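Local atomic coordinates of putative branched-chain amino acid aminotransferase IlvE (Streptococcus mutans, PDB entry 4DQN), a protein that probably catalyses the pyridoxal-phosphate-dependent transfer of the amino group of leucine, isoleucine or valine to 2-oxoglutarate, and the reverse reaction in branched-chain amino acid biosynthesis. Residues P22-S27 / K38-A43; L127-L132 / F150-M155; G32-G37 / Q97-K102. All coordinates share one frame; numbering follows the deposited sequence.

Interaction 1 of 3, residues P22-S27 / K38-A43; sequences PFRYIS and KLTEDA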
# COMPACT_ATOMS: atom_id res chain seq x y z
N PRO A 22 5.66 22.27 -17.45
CA PRO A 22 4.96 22.14 -18.73
C PRO A 22 4.83 20.73 -19.31
O PRO A 22 3.77 20.43 -19.86
CB PRO A 22 5.80 23.01 -19.68
CG PRO A 22 6.43 24.03 -18.79
CD PRO A 22 6.71 23.31 -17.49
N PHE A 23 5.85 19.87 -19.20
CA PHE A 23 5.80 18.56 -19.86
C PHE A 23 6.11 17.40 -18.91
O PHE A 23 6.97 17.53 -18.04
CB PHE A 23 6.79 18.52 -21.03
CG PHE A 23 6.50 19.54 -22.08
CD1 PHE A 23 5.48 19.33 -23.01
CD2 PHE A 23 7.22 20.73 -22.13
CE1 PHE A 23 5.19 20.29 -23.97
CE2 PHE A 23 6.93 21.69 -23.09
CZ PHE A 23 5.92 21.47 -24.01
N ARG A 24 5.39 16.28 -19.08
CA ARG A 24 5.78 15.01 -18.44
C ARG A 24 5.81 13.98 -19.52
O ARG A 24 5.13 14.12 -20.54
CB ARG A 24 4.74 14.46 -17.47
CG ARG A 24 4.19 15.36 -16.46
CD ARG A 24 2.77 15.71 -16.80
NE ARG A 24 2.80 17.00 -17.43
CZ ARG A 24 3.09 18.12 -16.80
NH1 ARG A 24 3.34 18.13 -15.49
NH2 ARG A 24 3.10 19.23 -17.50
N TYR A 25 6.56 12.91 -19.27
CA TYR A 25 6.53 11.72 -20.12
C TYR A 25 5.43 10.77 -19.65
O TYR A 25 5.18 10.63 -18.45
CB TYR A 25 7.89 11.02 -20.02
CG TYR A 25 8.01 9.67 -20.68
CD1 TYR A 25 7.55 8.51 -20.05
CD2 TYR A 25 8.65 9.54 -21.90
CE1 TYR A 25 7.70 7.26 -20.65
CE2 TYR A 25 8.80 8.31 -22.51
CZ TYR A 25 8.33 7.18 -21.88
OH TYR A 25 8.51 5.95 -22.49
N ILE A 26 4.77 10.11 -20.59
CA ILE A 26 3.77 9.10 -20.25
C ILE A 26 3.78 7.99 -21.30
O ILE A 26 3.93 8.24 -22.50
CB ILE A 26 2.34 9.70 -20.09
CG1 ILE A 26 1.40 8.69 -19.45
CG2 ILE A 26 1.78 10.17 -21.44
CD1 ILE A 26 0.07 9.31 -18.94
N SER A 27 3.66 6.75 -20.84
CA SER A 27 3.67 5.58 -21.71
C SER A 27 2.64 4.62 -21.15
O SER A 27 2.51 4.49 -19.93
CB SER A 27 5.06 4.93 -21.72
OG SER A 27 5.11 3.79 -22.57
N LYS A 38 5.31 9.29 -24.86
CA LYS A 38 5.19 10.63 -25.44
C LYS A 38 5.29 11.66 -24.34
O LYS A 38 5.14 11.33 -23.16
CB LYS A 38 3.85 10.77 -26.15
CG LYS A 38 2.67 10.78 -25.18
CD LYS A 38 1.32 10.79 -25.91
CE LYS A 38 0.15 10.93 -24.94
NZ LYS A 38 -1.13 10.59 -25.62
N LEU A 39 5.51 12.92 -24.71
CA LEU A 39 5.43 14.01 -23.76
C LEU A 39 4.01 14.52 -23.78
O LEU A 39 3.38 14.57 -24.83
CB LEU A 39 6.39 15.14 -24.13
CG LEU A 39 7.86 14.75 -24.16
CD1 LEU A 39 8.74 15.96 -24.41
CD2 LEU A 39 8.25 14.08 -22.85
N THR A 40 3.50 14.88 -22.61
CA THR A 40 2.16 15.46 -22.53
C THR A 40 2.17 16.66 -21.61
O THR A 40 3.00 16.77 -20.70
CB THR A 40 1.13 14.44 -22.02
OG1 THR A 40 -0.17 15.04 -22.05
CG2 THR A 40 1.46 14.01 -20.57
N GLU A 41 1.24 17.57 -21.86
CA GLU A 41 1.11 18.78 -21.07
C GLU A 41 0.09 18.56 -19.97
O GLU A 41 -0.13 19.44 -19.14
CB GLU A 41 0.69 19.96 -21.96
CG GLU A 41 1.68 20.25 -23.08
CD GLU A 41 1.30 21.49 -23.86
OE1 GLU A 41 1.18 21.39 -25.10
OE2 GLU A 41 1.12 22.55 -23.24
N ASP A 42 -0.55 17.40 -19.97
CA ASP A 42 -1.65 17.14 -19.04
C ASP A 42 -1.10 16.52 -17.77
O ASP A 42 -0.59 15.40 -17.79
CB ASP A 42 -2.67 16.18 -19.66
CG ASP A 42 -3.98 16.17 -18.92
OD1 ASP A 42 -4.10 16.84 -17.87
OD2 ASP A 42 -4.91 15.47 -19.39
N ALA A 43 -1.21 17.25 -16.67
CA ALA A 43 -0.70 16.79 -15.38
C ALA A 43 -1.77 16.03 -14.61
O ALA A 43 -1.56 15.65 -13.46
CB ALA A 43 -0.20 17.98 -14.58
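Arg24 pairs with Thr40 and Ile26 with Lys38 as hydrogen-bonded antiparallel pairs, with the non-hydrogen-bonded pair Tyr25-Leu39 between them; the short strand axes run at 128°, so the two strands are strongly twisted against each other. Thr40 O carries two bonds from one residue: Arg24 N reaches it at 2.9 Å and Arg24 NE at 3.3 Å, the latter from above the carbonyl plane. Bends at chi2 and chi3 fold the arginine chain back so that NE meets this oxygen. Ala43 CB lies over one guanidinium face, 3.7 Å from Arg24 NH1, while that NH1 makes a salt bridge to Glu49 of the second subunit. On the same side of the sheet, Ile26 CG2 rests against Lys38 CG at 3.9 Å, the two chains lying alongside each other. Phe23 runs beside Glu41, its CE1 3.6 Å from Glu41 CG, the ring and carboxylate planes 53° apart. Beyond the strand, Thr40 OG1 accepts from Asp42 N at 3.2 Å, closing an ST turn. The arrangement is that of a beta hairpin, 24-30 with 33-40, at the margin of the seven-stranded sheet, with its Arg24 end meeting the dimer partner.

Interaction 2 of 3, residues L127-L132 / F150-M155; sequences LYLRPL and FTIFAM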
# COMPACT_ATOMS: atom_id res chain seq x y z
N LEU A 127 16.67 19.42 -10.39
CA LEU A 127 15.37 19.05 -10.94
C LEU A 127 15.06 17.64 -10.45
O LEU A 127 15.72 16.68 -10.84
CB LEU A 127 15.37 19.09 -12.47
CG LEU A 127 13.98 18.86 -13.09
CD1 LEU A 127 13.09 20.06 -12.84
CD2 LEU A 127 14.06 18.55 -14.59
N TYR A 128 14.05 17.51 -9.60
CA TYR A 128 13.67 16.20 -9.09
C TYR A 128 12.71 15.51 -10.06
O TYR A 128 11.71 16.10 -10.47
CB TYR A 128 13.03 16.34 -7.71
CG TYR A 128 12.60 15.02 -7.08
CD1 TYR A 128 13.55 14.12 -6.58
CD2 TYR A 128 11.26 14.68 -6.99
CE1 TYR A 128 13.16 12.91 -6.01
CE2 TYR A 128 10.86 13.48 -6.41
CZ TYR A 128 11.81 12.61 -5.93
OH TYR A 128 11.41 11.42 -5.37
N LEU A 129 13.02 14.27 -10.41
CA LEU A 129 12.18 13.47 -11.29
C LEU A 129 11.45 12.44 -10.46
O LEU A 129 12.06 11.78 -9.62
CB LEU A 129 13.05 12.74 -12.32
CG LEU A 129 13.29 13.45 -13.65
CD1 LEU A 129 13.81 14.84 -13.43
CD2 LEU A 129 14.27 12.68 -14.52
N ARG A 130 10.15 12.31 -10.70
CA ARG A 130 9.32 11.30 -10.06
C ARG A 130 8.68 10.37 -11.10
O ARG A 130 7.60 10.66 -11.65
CB ARG A 130 8.22 11.98 -9.24
CG ARG A 130 7.24 11.00 -8.59
CD ARG A 130 7.94 10.18 -7.52
NE ARG A 130 7.11 10.18 -6.34
CZ ARG A 130 7.48 10.61 -5.14
NH1 ARG A 130 8.72 11.04 -4.89
NH2 ARG A 130 6.59 10.56 -4.19
N PRO A 131 9.36 9.24 -11.41
CA PRO A 131 8.75 8.18 -12.21
C PRO A 131 7.70 7.45 -11.37
O PRO A 131 7.90 7.26 -10.17
CB PRO A 131 9.94 7.25 -12.54
CG PRO A 131 11.18 8.09 -12.30
CD PRO A 131 10.80 9.00 -11.16
N LEU A 132 6.60 7.08 -12.00
CA LEU A 132 5.50 6.42 -11.32
C LEU A 132 5.00 5.32 -12.23
O LEU A 132 4.85 5.54 -13.44
CB LEU A 132 4.36 7.42 -11.07
CG LEU A 132 3.03 6.91 -10.53
CD1 LEU A 132 3.15 6.56 -9.05
CD2 LEU A 132 1.95 7.94 -10.73
N PHE A 150 3.18 4.21 -17.14
CA PHE A 150 4.47 4.67 -16.64
C PHE A 150 4.61 6.14 -17.00
O PHE A 150 4.54 6.52 -18.17
CB PHE A 150 5.63 3.85 -17.24
CG PHE A 150 7.01 4.36 -16.83
CD1 PHE A 150 7.40 4.36 -15.49
CD2 PHE A 150 7.91 4.81 -17.79
CE1 PHE A 150 8.69 4.83 -15.11
CE2 PHE A 150 9.19 5.27 -17.43
CZ PHE A 150 9.58 5.28 -16.09
N THR A 151 4.77 6.98 -15.98
CA THR A 151 4.92 8.41 -16.21
C THR A 151 6.09 8.98 -15.42
O THR A 151 6.40 8.51 -14.33
CB THR A 151 3.60 9.17 -15.89
OG1 THR A 151 3.76 10.57 -16.16
CG2 THR A 151 3.17 8.97 -14.42
N ILE A 152 6.79 9.95 -16.00
CA ILE A 152 7.78 10.71 -15.23
C ILE A 152 7.45 12.18 -15.30
O ILE A 152 7.45 12.78 -16.39
CB ILE A 152 9.22 10.52 -15.74
CG1 ILE A 152 9.60 9.03 -15.86
CG2 ILE A 152 10.21 11.24 -14.83
CD1 ILE A 152 11.08 8.80 -16.31
N PHE A 153 7.18 12.78 -14.14
CA PHE A 153 7.03 14.22 -14.04
C PHE A 153 8.13 14.82 -13.17
O PHE A 153 8.85 14.08 -12.48
CB PHE A 153 5.62 14.64 -13.56
CG PHE A 153 5.22 14.09 -12.21
CD1 PHE A 153 4.60 12.85 -12.11
CD2 PHE A 153 5.38 14.85 -11.06
CE1 PHE A 153 4.19 12.35 -10.88
CE2 PHE A 153 4.99 14.37 -9.82
CZ PHE A 153 4.38 13.12 -9.72
N ALA A 154 8.30 16.14 -13.24
CA ALA A 154 9.46 16.79 -12.64
C ALA A 154 9.12 18.07 -11.90
O ALA A 154 8.10 18.71 -12.16
CB ALA A 154 10.53 17.06 -13.71
N MET A 155 10.00 18.47 -10.99
CA MET A 155 9.82 19.70 -10.24
C MET A 155 11.16 20.13 -9.67
O MET A 155 11.98 19.29 -9.26
CB MET A 155 8.81 19.51 -9.10
CG MET A 155 9.26 18.52 -8.03
SD MET A 155 8.00 17.28 -7.65
CE MET A 155 8.03 16.31 -9.17
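The Phe153 ring has Arg130 CB over one face, 4.2 Å from the ring centroid and 17° off the normal, a CH-pi contact. Arg130 CG follows at 3.7 Å from Phe153 CZ, toward the rim, and the guanidinium itself is turned obliquely to the ring. The ring comes under the arginine because chi1 of Phe153, 59°, sets CG between the backbone N and the carbonyl carbon. The Tyr128 ring is met at its edge: Met155 CE approaches CD2 near the ring plane, while Arg130 NH1 lies in plane with Tyr128 OH and gives it a weak bond of 2.8 Å, bent to 125° at the hydrogen. The stronger polar partner of Arg130 is His55 of the second subunit, bonded to NE.

The other sheet face is apolar. Pro131 CB touches both Phe150 CE1 (3.7 Å) and Ile152 CG1, and Ala154 CB is met by Leu127 CD2 and Leu129 CD1. Helix 100-113 covers this layer through Phe103, Ala106, Ala107 and Val110.

Six backbone bonds join the strands, two for each of the pairs Tyr128-Met155, Arg130-Phe153 and Leu132-Thr151. They are uneven: Arg130 N to Phe153 O is 2.8 Å, whereas the return bond, Phe153 N to Arg130 O, stretches to 3.3 Å. The strands run nearly antiparallel, hydrogen-bonded pairs alternating with the non-hydrogen-bonded pairs Leu129-Ala154 and Pro131-Ile152, and all twelve residues are buried. This is the central beta hairpin, 126-136 with 147-157, of the seven-stranded sheet in a class IV aminotransferase; Tyr128 lies about 6 Å, side chain to side chain, from Lys188, the predicted pyridoxal phosphate attachment site, to which no cofactor is joined in this structure.

Interaction 3 of 3, residues G32-G37 / Q97-K102; sequences GKWDDG and QVPTDK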
# COMPACT_ATOMS: atom_id res chain seq x y z
N GLY A 32 0.19 -6.69 -23.40
CA GLY A 32 1.53 -7.21 -23.16
C GLY A 32 2.69 -6.36 -23.65
O GLY A 32 3.82 -6.84 -23.64
N LYS A 33 2.42 -5.11 -24.07
CA LYS A 33 3.48 -4.23 -24.62
C LYS A 33 3.39 -2.80 -24.08
O LYS A 33 2.29 -2.30 -23.87
CB LYS A 33 3.37 -4.14 -26.15
CG LYS A 33 3.23 -5.45 -26.89
CD LYS A 33 4.51 -6.29 -26.79
CE LYS A 33 4.39 -7.57 -27.62
NZ LYS A 33 3.15 -8.33 -27.27
N TRP A 34 4.55 -2.16 -23.88
CA TRP A 34 4.61 -0.71 -23.68
C TRP A 34 4.54 -0.00 -25.03
O TRP A 34 5.15 -0.46 -25.99
CB TRP A 34 5.95 -0.29 -23.04
CG TRP A 34 6.07 -0.67 -21.60
CD1 TRP A 34 6.86 -1.66 -21.08
CD2 TRP A 34 5.37 -0.08 -20.50
NE1 TRP A 34 6.70 -1.72 -19.71
CE2 TRP A 34 5.78 -0.77 -19.34
CE3 TRP A 34 4.45 0.96 -20.38
CZ2 TRP A 34 5.29 -0.43 -18.07
CZ3 TRP A 34 3.96 1.29 -19.12
CH2 TRP A 34 4.38 0.59 -17.99
N ASP A 35 3.82 1.11 -25.10
CA ASP A 35 3.96 1.98 -26.27
C ASP A 35 5.30 2.71 -26.17
O ASP A 35 6.04 2.50 -25.20
CB ASP A 35 2.77 2.95 -26.44
CG ASP A 35 2.67 3.99 -25.32
OD1 ASP A 35 1.53 4.45 -25.07
OD2 ASP A 35 3.68 4.39 -24.70
N ASP A 36 5.62 3.54 -27.16
CA ASP A 36 6.93 4.20 -27.21
C ASP A 36 7.05 5.36 -26.23
O ASP A 36 8.15 5.87 -26.01
CB ASP A 36 7.21 4.75 -28.61
CG ASP A 36 7.35 3.66 -29.65
OD1 ASP A 36 7.48 2.46 -29.28
OD2 ASP A 36 7.34 3.99 -30.86
N GLY A 37 5.93 5.81 -25.68
CA GLY A 37 5.95 6.96 -24.78
C GLY A 37 5.84 8.27 -25.54
O GLY A 37 6.20 8.36 -26.71
N GLN A 97 7.88 -4.91 -16.16
CA GLN A 97 9.05 -4.06 -15.99
C GLN A 97 9.13 -2.95 -17.04
O GLN A 97 8.73 -3.12 -18.19
CB GLN A 97 10.33 -4.90 -16.05
CG GLN A 97 10.55 -5.83 -14.86
CD GLN A 97 11.87 -6.57 -14.97
OE1 GLN A 97 12.72 -6.19 -15.77
NE2 GLN A 97 12.04 -7.62 -14.19
N VAL A 98 9.66 -1.80 -16.63
CA VAL A 98 10.06 -0.76 -17.56
C VAL A 98 11.55 -0.99 -17.82
O VAL A 98 12.34 -0.90 -16.88
CB VAL A 98 9.87 0.65 -16.95
CG1 VAL A 98 10.45 1.73 -17.85
CG2 VAL A 98 8.39 0.92 -16.69
N PRO A 99 11.93 -1.33 -19.06
CA PRO A 99 13.35 -1.61 -19.34
C PRO A 99 14.25 -0.42 -19.04
O PRO A 99 13.82 0.73 -19.10
CB PRO A 99 13.36 -1.94 -20.84
CG PRO A 99 11.95 -2.54 -21.09
CD PRO A 99 11.05 -1.70 -20.20
N THR A 100 15.51 -0.70 -18.71
CA THR A 100 16.45 0.35 -18.33
C THR A 100 16.64 1.40 -19.42
O THR A 100 16.64 2.60 -19.14
CB THR A 100 17.79 -0.27 -17.95
OG1 THR A 100 17.57 -1.15 -16.84
CG2 THR A 100 18.81 0.80 -17.57
N ASP A 101 16.77 0.97 -20.68
CA ASP A 101 16.92 1.97 -21.73
C ASP A 101 15.67 2.84 -21.89
O ASP A 101 15.79 4.04 -22.11
CB ASP A 101 17.39 1.36 -23.07
CG ASP A 101 16.41 0.37 -23.66
OD1 ASP A 101 16.70 -0.13 -24.77
OD2 ASP A 101 15.36 0.08 -23.04
N LYS A 102 14.48 2.26 -21.73
CA LYS A 102 13.23 3.04 -21.79
C LYS A 102 13.19 4.06 -20.65
O LYS A 102 12.89 5.23 -20.87
CB LYS A 102 12.00 2.11 -21.71
CG LYS A 102 10.64 2.83 -21.74
CD LYS A 102 9.50 1.82 -21.60
CE LYS A 102 8.14 2.47 -21.72
NZ LYS A 102 7.92 3.16 -23.03
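Trp34 and Lys102 cross at about a right angle where the edge strand of the beta hairpin 24-30 with 33-40 meets the start of helix 100-113, an alpha-on-beta packing at the surface of the fold. No backbone pairing occurs: the nearest CA atoms, those of Trp34 and Val98, are 8.2 Å apart, so side chains bridge the gap.

The apolar part centres on the indole. Lys102 lays its CE over one ring face, 3.8 Å from Trp34 CG and offset toward the rim. Val98 CG2 meets the six-membered ring at 3.7 Å from Trp34 CZ2, and Pro99, at the N-cap position of the helix, comes within 4.3 Å of Trp34 CD1 through its CD. Tyr29 adds an edge-to-face ring contact to Trp34, and Phe150 packs against both Trp34 and Val98.

Two hydrogen bonds cross the contact, both to backbone carbonyls. Trp34 NE1 donates to Gln97 O at 2.9 Å; this oxygen sits at the indole edge, slightly tilted from the ring plane. The donor in turn stands 41° above the carbonyl plane. Lys102 keeps an extended chain as far as CE and then bends at chi4 (60°), which brings the ammonium to Asp35. The same nitrogen bonds Tyr25 OH and Ser27 OG, tying the helix start to both hairpin strands.

Within the turn, Asp35 OD2 accepts from Gly37 N at 2.8 Å, an Asx turn, and also bonds Ser27 OG. Unlike Trp34 NE1 at Gln97 O, Lys102 NZ lies in the carbonyl plane of Asp35, 2.9 Å from its O.

Overall arrangement
Interaction 2 is the core contact, fully buried with its centre about 12 Å from the chain centre, whereas interactions 1 and 3 have their centres about 22 Å from it, partly buried and at the surface respectively. Interactions 1 and 2 are neighbouring antiparallel hairpins of one sheet, joined where strand 24-30 pairs with 147-157: Ser27 N lies 2.8 Å from Phe150 O, a probable hydrogen bond. Both also reach the second subunit. Interaction 3 shares strand 33-40 with interaction 1 but brings in helix 100-113, replacing backbone pairing with side-chain bonds to carbonyls. In interaction 2, six backbone bonds join the strands and the side-chain contacts are mostly apolar; interaction 1 adds to its backbone pairs an arginine salt-bridged to the second subunit.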